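Cyclin homolog (Herpesvirus saimiri, PDB 2F2C) is a viral D-type cyclin that may contribute to cell transformation and rapid T-cell proliferation during latent infection of susceptible hosts. Local coordinates at residues Ser76-Asp81 against Thr147-Ala152; Ile157-Ala162 against Glu222-Ile227. One frame throughout, in Å; residues are numbered along the deposited sequence.

Interaction 1 of 2, residues Ser76-Asp81 against Thr147-Ala152; sequences SVSILD and TEAVLA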
ATOM      1  N   SER A  76       5.568  -8.830  -9.978  1.00 70.36           N
ATOM      2  CA  SER A  76       6.079 -10.186 -10.009  1.00 70.30           C
ATOM      3  C   SER A  76       7.334 -10.306 -10.892  1.00 69.68           C
ATOM      4  O   SER A  76       8.143 -11.198 -10.673  1.00 69.82           O
ATOM      5  CB  SER A  76       4.987 -11.131 -10.498  1.00 70.40           C
ATOM      6  OG  SER A  76       5.020 -11.173 -11.924  1.00 73.52           O
ATOM      7  N   VAL A  77       7.477  -9.427 -11.891  1.00 69.11           N
ATOM      8  CA  VAL A  77       8.701  -9.328 -12.695  1.00 68.92           C
ATOM      9  C   VAL A  77       9.844  -8.715 -11.875  1.00 69.30           C
ATOM     10  O   VAL A  77      10.987  -9.185 -11.889  1.00 69.15           O
ATOM     11  CB  VAL A  77       8.470  -8.474 -13.951  1.00 68.60           C
ATOM     12  CG1 VAL A  77       9.763  -8.199 -14.668  1.00 68.13           C
ATOM     13  CG2 VAL A  77       7.529  -9.172 -14.909  1.00 70.56           C
ATOM     14  N   SER A  78       9.516  -7.651 -11.153  1.00 69.90           N
ATOM     15  CA  SER A  78      10.453  -6.977 -10.307  1.00 69.65           C
ATOM     16  C   SER A  78      11.014  -7.949  -9.301  1.00 69.56           C
ATOM     17  O   SER A  78      12.240  -8.068  -9.183  1.00 69.99           O
ATOM     18  CB  SER A  78       9.763  -5.849  -9.588  1.00 69.80           C
ATOM     19  OG  SER A  78      10.710  -5.154  -8.802  1.00 72.44           O
ATOM     20  N   ILE A  79      10.129  -8.664  -8.599  1.00 69.16           N
ATOM     21  CA  ILE A  79      10.557  -9.635  -7.581  1.00 68.66           C
ATOM     22  C   ILE A  79      11.499 -10.658  -8.185  1.00 68.80           C
ATOM     23  O   ILE A  79      12.519 -10.987  -7.581  1.00 68.18           O
ATOM     24  CB  ILE A  79       9.360 -10.349  -6.921  1.00 68.58           C
ATOM     25  CG1 ILE A  79       8.615  -9.419  -5.963  1.00 67.41           C
ATOM     26  CG2 ILE A  79       9.816 -11.576  -6.146  1.00 68.24           C
ATOM     27  CD1 ILE A  79       7.324 -10.015  -5.478  1.00 65.51           C
ATOM     28  N   LEU A  80      11.157 -11.132  -9.385  1.00 69.53           N
ATOM     29  CA  LEU A  80      11.937 -12.163 -10.082  1.00 69.98           C
ATOM     30  C   LEU A  80      13.357 -11.686 -10.330  1.00 70.20           C
ATOM     31  O   LEU A  80      14.301 -12.348  -9.897  1.00 70.16           O
ATOM     32  CB  LEU A  80      11.266 -12.599 -11.389  1.00 69.92           C
ATOM     33  CG  LEU A  80      12.130 -13.375 -12.405  1.00 71.19           C
ATOM     34  CD1 LEU A  80      12.384 -14.824 -11.960  1.00 71.91           C
ATOM     35  CD2 LEU A  80      11.544 -13.351 -13.824  1.00 70.17           C
ATOM     36  N   ASP A  81      13.512 -10.535 -10.986  1.00 70.71           N
ATOM     37  CA  ASP A  81      14.858  -9.989 -11.260  1.00 71.38           C
ATOM     38  C   ASP A  81      15.672  -9.762  -9.989  1.00 71.36           C
ATOM     39  O   ASP A  81      16.768 -10.310  -9.850  1.00 71.30           O
ATOM     40  CB  ASP A  81      14.794  -8.706 -12.093  1.00 71.57           C
ATOM     41  CG  ASP A  81      14.218  -8.940 -13.480  1.00 73.46           C
ATOM     42  OD1 ASP A  81      14.383 -10.064 -14.017  1.00 72.75           O
ATOM     43  OD2 ASP A  81      13.575  -8.054 -14.101  1.00 75.97           O
ATOM     44  N   THR A 147       9.795  -6.526  -0.706  1.00 70.38           N
ATOM     45  CA  THR A 147       9.137  -7.067  -1.905  1.00 70.26           C
ATOM     46  C   THR A 147       8.517  -6.035  -2.840  1.00 70.25           C
ATOM     47  O   THR A 147       8.518  -6.209  -4.057  1.00 70.65           O
ATOM     48  CB  THR A 147       8.044  -8.042  -1.501  1.00 70.14           C
ATOM     49  OG1 THR A 147       7.150  -7.380  -0.600  1.00 70.54           O
ATOM     50  CG2 THR A 147       8.616  -9.171  -0.675  1.00 70.04           C
ATOM     51  N   GLU A 148       7.936  -4.995  -2.261  1.00 70.39           N
ATOM     52  CA  GLU A 148       7.360  -3.865  -2.993  1.00 70.24           C
ATOM     53  C   GLU A 148       8.416  -3.114  -3.849  1.00 70.07           C
ATOM     54  O   GLU A 148       9.633  -3.349  -3.700  1.00 69.83           O
ATOM     55  CB  GLU A 148       6.695  -2.934  -1.973  1.00 70.23           C
ATOM     56  CG  GLU A 148       5.547  -2.090  -2.481  1.00 71.73           C
ATOM     57  CD  GLU A 148       4.523  -2.877  -3.300  1.00 73.48           C
ATOM     58  OE1 GLU A 148       4.702  -3.012  -4.551  1.00 71.31           O
ATOM     59  OE2 GLU A 148       3.519  -3.329  -2.689  1.00 73.21           O
ATOM     60  N   ALA A 149       7.945  -2.236  -4.743  1.00 69.86           N
ATOM     61  CA  ALA A 149       8.795  -1.478  -5.696  1.00 70.22           C
ATOM     62  C   ALA A 149       7.991  -0.486  -6.531  1.00 70.32           C
ATOM     63  O   ALA A 149       6.800  -0.662  -6.734  1.00 70.82           O
ATOM     64  CB  ALA A 149       9.547  -2.421  -6.637  1.00 69.93           C
ATOM     65  N   VAL A 150       8.629   0.557  -7.038  1.00 70.62           N
ATOM     66  CA  VAL A 150       7.922   1.400  -7.988  1.00 71.09           C
ATOM     67  C   VAL A 150       7.713   0.619  -9.309  1.00 71.50           C
ATOM     68  O   VAL A 150       8.673   0.142  -9.908  1.00 71.55           O
ATOM     69  CB  VAL A 150       8.644   2.723  -8.244  1.00 70.75           C
ATOM     70  CG1 VAL A 150       8.005   3.434  -9.424  1.00 71.25           C
ATOM     71  CG2 VAL A 150       8.575   3.600  -7.029  1.00 69.82           C
ATOM     72  N   LEU A 151       6.459   0.476  -9.731  1.00 71.68           N
ATOM     73  CA  LEU A 151       6.127  -0.264 -10.946  1.00 72.07           C
ATOM     74  C   LEU A 151       5.839   0.695 -12.071  1.00 72.38           C
ATOM     75  O   LEU A 151       5.151   1.701 -11.859  1.00 72.59           O
ATOM     76  CB  LEU A 151       4.869  -1.095 -10.733  1.00 71.90           C
ATOM     77  CG  LEU A 151       4.941  -2.047  -9.566  1.00 71.90           C
ATOM     78  CD1 LEU A 151       3.647  -2.837  -9.476  1.00 70.72           C
ATOM     79  CD2 LEU A 151       6.127  -2.950  -9.813  1.00 72.16           C
ATOM     80  N   ALA A 152       6.308   0.366 -13.272  1.00 72.25           N
ATOM     81  CA  ALA A 152       6.044   1.205 -14.435  1.00 72.72           C
ATOM     82  C   ALA A 152       4.597   1.651 -14.327  1.00 73.02           C
ATOM     83  O   ALA A 152       4.225   2.777 -14.634  1.00 73.81           O
ATOM     84  CB  ALA A 152       6.258   0.429 -15.713  1.00 71.94           C
TER

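Interaction 2 of 2, residues Ile157-Ala162 against Glu222-Ile227; sequences IPLCNA and EDLSSI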
ATOM      1  N   ILE A 157      -1.379   7.243 -13.935  1.00 72.11           N
ATOM      2  CA  ILE A 157      -2.347   8.270 -13.623  1.00 72.44           C
ATOM      3  C   ILE A 157      -1.695   9.603 -13.265  1.00 72.96           C
ATOM      4  O   ILE A 157      -2.119  10.642 -13.809  1.00 73.51           O
ATOM      5  CB  ILE A 157      -3.366   7.782 -12.558  1.00 72.87           C
ATOM      6  CG1 ILE A 157      -4.144   6.567 -13.097  1.00 72.89           C
ATOM      7  CG2 ILE A 157      -4.316   8.922 -12.137  1.00 71.49           C
ATOM      8  CD1 ILE A 157      -5.202   6.926 -14.148  1.00 74.57           C
ATOM      9  N   PRO A 158      -0.715   9.616 -12.347  1.00 72.73           N
ATOM     10  CA  PRO A 158       0.065  10.830 -12.093  1.00 72.17           C
ATOM     11  C   PRO A 158       0.603  11.510 -13.361  1.00 72.16           C
ATOM     12  O   PRO A 158       0.604  12.747 -13.440  1.00 72.36           O
ATOM     13  CB  PRO A 158       1.205  10.327 -11.214  1.00 71.79           C
ATOM     14  CG  PRO A 158       0.593   9.253 -10.446  1.00 72.22           C
ATOM     15  CD  PRO A 158      -0.336   8.538 -11.411  1.00 72.68           C
ATOM     16  N   LEU A 159       1.030  10.733 -14.354  1.00 71.86           N
ATOM     17  CA  LEU A 159       1.472  11.335 -15.617  1.00 71.82           C
ATOM     18  C   LEU A 159       0.312  11.976 -16.363  1.00 71.93           C
ATOM     19  O   LEU A 159       0.442  13.130 -16.814  1.00 71.87           O
ATOM     20  CB  LEU A 159       2.220  10.344 -16.522  1.00 71.88           C
ATOM     21  CG  LEU A 159       3.587   9.893 -16.015  1.00 71.40           C
ATOM     22  CD1 LEU A 159       4.254   9.009 -17.038  1.00 71.86           C
ATOM     23  CD2 LEU A 159       4.448  11.097 -15.685  1.00 70.06           C
ATOM     24  N   CYS A 160      -0.807  11.241 -16.471  1.00 71.44           N
ATOM     25  CA  CYS A 160      -2.046  11.772 -17.071  1.00 71.73           C
ATOM     26  C   CYS A 160      -2.501  13.097 -16.464  1.00 71.27           C
ATOM     27  O   CYS A 160      -2.839  14.026 -17.191  1.00 71.04           O
ATOM     28  CB  CYS A 160      -3.195  10.771 -16.947  1.00 72.19           C
ATOM     29  SG  CYS A 160      -3.031   9.326 -17.989  1.00 74.22           S
ATOM     30  N   ASN A 161      -2.532  13.158 -15.133  1.00 71.12           N
ATOM     31  CA  ASN A 161      -2.886  14.377 -14.421  1.00 71.14           C
ATOM     32  C   ASN A 161      -1.910  15.520 -14.696  1.00 70.89           C
ATOM     33  O   ASN A 161      -2.332  16.635 -14.987  1.00 71.21           O
ATOM     34  CB  ASN A 161      -2.974  14.126 -12.919  1.00 71.36           C
ATOM     35  CG  ASN A 161      -3.294  15.381 -12.149  1.00 71.71           C
ATOM     36  OD1 ASN A 161      -4.439  15.832 -12.120  1.00 73.31           O
ATOM     37  ND2 ASN A 161      -2.282  15.970 -11.540  1.00 72.55           N
ATOM     38  N   ALA A 162      -0.612  15.241 -14.616  1.00 70.43           N
ATOM     39  CA  ALA A 162       0.397  16.252 -14.904  1.00 70.07           C
ATOM     40  C   ALA A 162       0.401  16.765 -16.367  1.00 70.12           C
ATOM     41  O   ALA A 162       0.645  17.954 -16.613  1.00 69.78           O
ATOM     42  CB  ALA A 162       1.755  15.753 -14.492  1.00 70.05           C
ATOM     43  N   GLU A 222       7.628  16.871 -25.563  1.00 73.49           N
ATOM     44  CA  GLU A 222       8.162  18.037 -24.861  1.00 73.58           C
ATOM     45  C   GLU A 222       7.827  18.075 -23.364  1.00 73.57           C
ATOM     46  O   GLU A 222       8.690  18.372 -22.540  1.00 73.94           O
ATOM     47  CB  GLU A 222       7.674  19.335 -25.514  1.00 73.52           C
ATOM     48  CG  GLU A 222       8.539  19.855 -26.653  1.00 74.32           C
ATOM     49  CD  GLU A 222       9.902  20.370 -26.198  1.00 75.73           C
ATOM     50  OE1 GLU A 222      10.505  19.754 -25.291  1.00 76.83           O
ATOM     51  OE2 GLU A 222      10.381  21.388 -26.756  1.00 75.85           O
ATOM     52  N   ASP A 223       6.577  17.787 -23.016  1.00 73.42           N
ATOM     53  CA  ASP A 223       6.134  17.820 -21.620  1.00 73.16           C
ATOM     54  C   ASP A 223       6.668  16.655 -20.779  1.00 72.38           C
ATOM     55  O   ASP A 223       7.210  16.866 -19.698  1.00 72.52           O
ATOM     56  CB  ASP A 223       4.605  17.877 -21.530  1.00 73.51           C
ATOM     57  CG  ASP A 223       4.045  19.244 -21.891  1.00 74.65           C
ATOM     58  OD1 ASP A 223       3.141  19.715 -21.165  1.00 77.71           O
ATOM     59  OD2 ASP A 223       4.430  19.916 -22.873  1.00 74.14           O
ATOM     60  N   LEU A 224       6.518  15.427 -21.259  1.00 71.12           N
ATOM     61  CA  LEU A 224       7.014  14.296 -20.493  1.00 70.15           C
ATOM     62  C   LEU A 224       8.491  14.499 -20.196  1.00 69.58           C
ATOM     63  O   LEU A 224       8.988  14.127 -19.137  1.00 69.42           O
ATOM     64  CB  LEU A 224       6.780  12.988 -21.241  1.00 69.95           C
ATOM     65  CG  LEU A 224       5.337  12.499 -21.307  1.00 69.30           C
ATOM     66  CD1 LEU A 224       5.256  11.347 -22.283  1.00 68.05           C
ATOM     67  CD2 LEU A 224       4.848  12.098 -19.926  1.00 68.18           C
ATOM     68  N   SER A 225       9.177  15.116 -21.148  1.00 69.21           N
ATOM     69  CA  SER A 225      10.586  15.434 -21.033  1.00 68.79           C
ATOM     70  C   SER A 225      10.819  16.288 -19.782  1.00 68.51           C
ATOM     71  O   SER A 225      11.730  16.029 -19.001  1.00 68.30           O
ATOM     72  CB  SER A 225      11.012  16.179 -22.282  1.00 68.44           C
ATOM     73  OG  SER A 225      12.405  16.370 -22.319  1.00 70.27           O
ATOM     74  N   SER A 226       9.953  17.274 -19.578  1.00 68.21           N
ATOM     75  CA  SER A 226      10.051  18.157 -18.424  1.00 68.02           C
ATOM     76  C   SER A 226       9.531  17.521 -17.141  1.00 67.96           C
ATOM     77  O   SER A 226      10.126  17.692 -16.093  1.00 68.40           O
ATOM     78  CB  SER A 226       9.325  19.478 -18.693  1.00 67.89           C
ATOM     79  OG  SER A 226       9.376  19.794 -20.070  1.00 67.80           O
ATOM     80  N   ILE A 227       8.413  16.808 -17.209  1.00 67.99           N
ATOM     81  CA  ILE A 227       7.878  16.106 -16.034  1.00 67.65           C
ATOM     82  C   ILE A 227       8.890  15.104 -15.478  1.00 67.46           C
ATOM     83  O   ILE A 227       9.230  15.148 -14.308  1.00 67.46           O
ATOM     84  CB  ILE A 227       6.564  15.382 -16.379  1.00 67.61           C
ATOM     85  CG1 ILE A 227       5.492  16.375 -16.837  1.00 67.49           C
ATOM     86  CG2 ILE A 227       6.088  14.557 -15.202  1.00 67.41           C
ATOM     87  CD1 ILE A 227       5.216  17.462 -15.841  1.00 67.66           C
TER

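Interaction 1 of 2, residues Ser76-Asp81 against Thr147-Ala152
Ser78 and Ile79, on one turn of helix 72-83, lie alongside an irregular, largely extended segment, Thr147-Ala152, whose backbone comes nearest at Thr147, where the CA atoms of Thr147 and Ile79 lie 6.4 Å apart. From there the segment passes along the helix flank, and the CA atoms of Ser78 and Ala149 lie 7.4 Å apart. Ser78 extends its OG anti to the backbone N (chi1 -177°), which brings the hydroxyl to 3.7 Å from the CB of Ala149. The methyl group gives that oxygen a van der Waals neighbour; its polar partner is Arg82, one turn further along the same helix. Beside this pair, Ile79 lays its CG1 3.7 Å from the carbonyl O of Thr147, while its CD1 reaches toward the threonine CB at 4.5 Å. Arg82 also hydrogen-bonds to Thr147 O, so a single guanidinium group serves both the helix hydroxyl and the loop carbonyl. Helix 94-109 touches both sides, Ile104 meeting Ile79 and Ile108 meeting Thr147. No hydrogen bond runs directly between the two segments. The buried contact therefore joins a cyclin helix to the loop between helix 129-142 and helix 156-162 by van der Waals contacts, chiefly carbon against oxygen, with Arg82 supplying hydrogen bonds to both sides.

Interaction 2 of 2, residues Ile157-Ala162 against Glu222-Ile227
Ile227 and Leu159 meet where two helices within the viral cyclin family region approach each other, in an all-helical cyclin fold. The short helix 156-162 and helix 218-228 run neither parallel nor antiparallel: their local axes make an angle of 117° and come no closer than 11.0 Å. At that spacing the gap is bridged by aliphatic side chains, and no hydrogen bond crosses between the segments.

Ile227 has the most surface buried here and uses both branches. Its CG2 meets the CD2 of Leu159 at 3.9 Å, the two side chains sliding past each other in opposite directions. The other branch carries CD1 to the CB of Ala162, one turn beyond Leu159 on the partner helix. With chi1 at -61° the CG2 of Ile227 lies anti to the backbone N, and a chi2 of -56° turns CD1 to Ala162, so that one branch serves each of these neighbours.

Leu159 likewise divides its two methyls: CD2 goes to Ile227, whereas CD1 approaches the CD2 of Leu224 at 4.3 Å. Both leucines also rest on helix 195-208, Leu159 on Cys199 and Leu203, Leu224 on Ala200 and Leu204, which adds a third helix to the contact. Ile227 also touches Leu24 of helix 21-31, a helix near the start of the chain, so the N-terminal part of the protein packs here too.

Ala162 contributes a single methyl pointing at the opposing helix, and its CB ends 4.1 Å from the CD1 of Ile227.

Along the chain the two contacts come in series: interaction 1 closes at Ala152, and helix 156-162, which carries the first half of interaction 2, begins a few residues later. Their centres are 23 Å apart and their nearest atoms about 7 Å, without touching. The centre of interaction 1 is about 7 Å, that of interaction 2 about 19 Å, from the centre of the chain; the first joins helix 72-83 to a loop, the second joins helix 156-162 to helix 218-228. The loop thus packs against helix 72-83 before the chain goes on into helix 156-162, an example of an all-helical protein in which a connection between helices itself forms part of the packed interior.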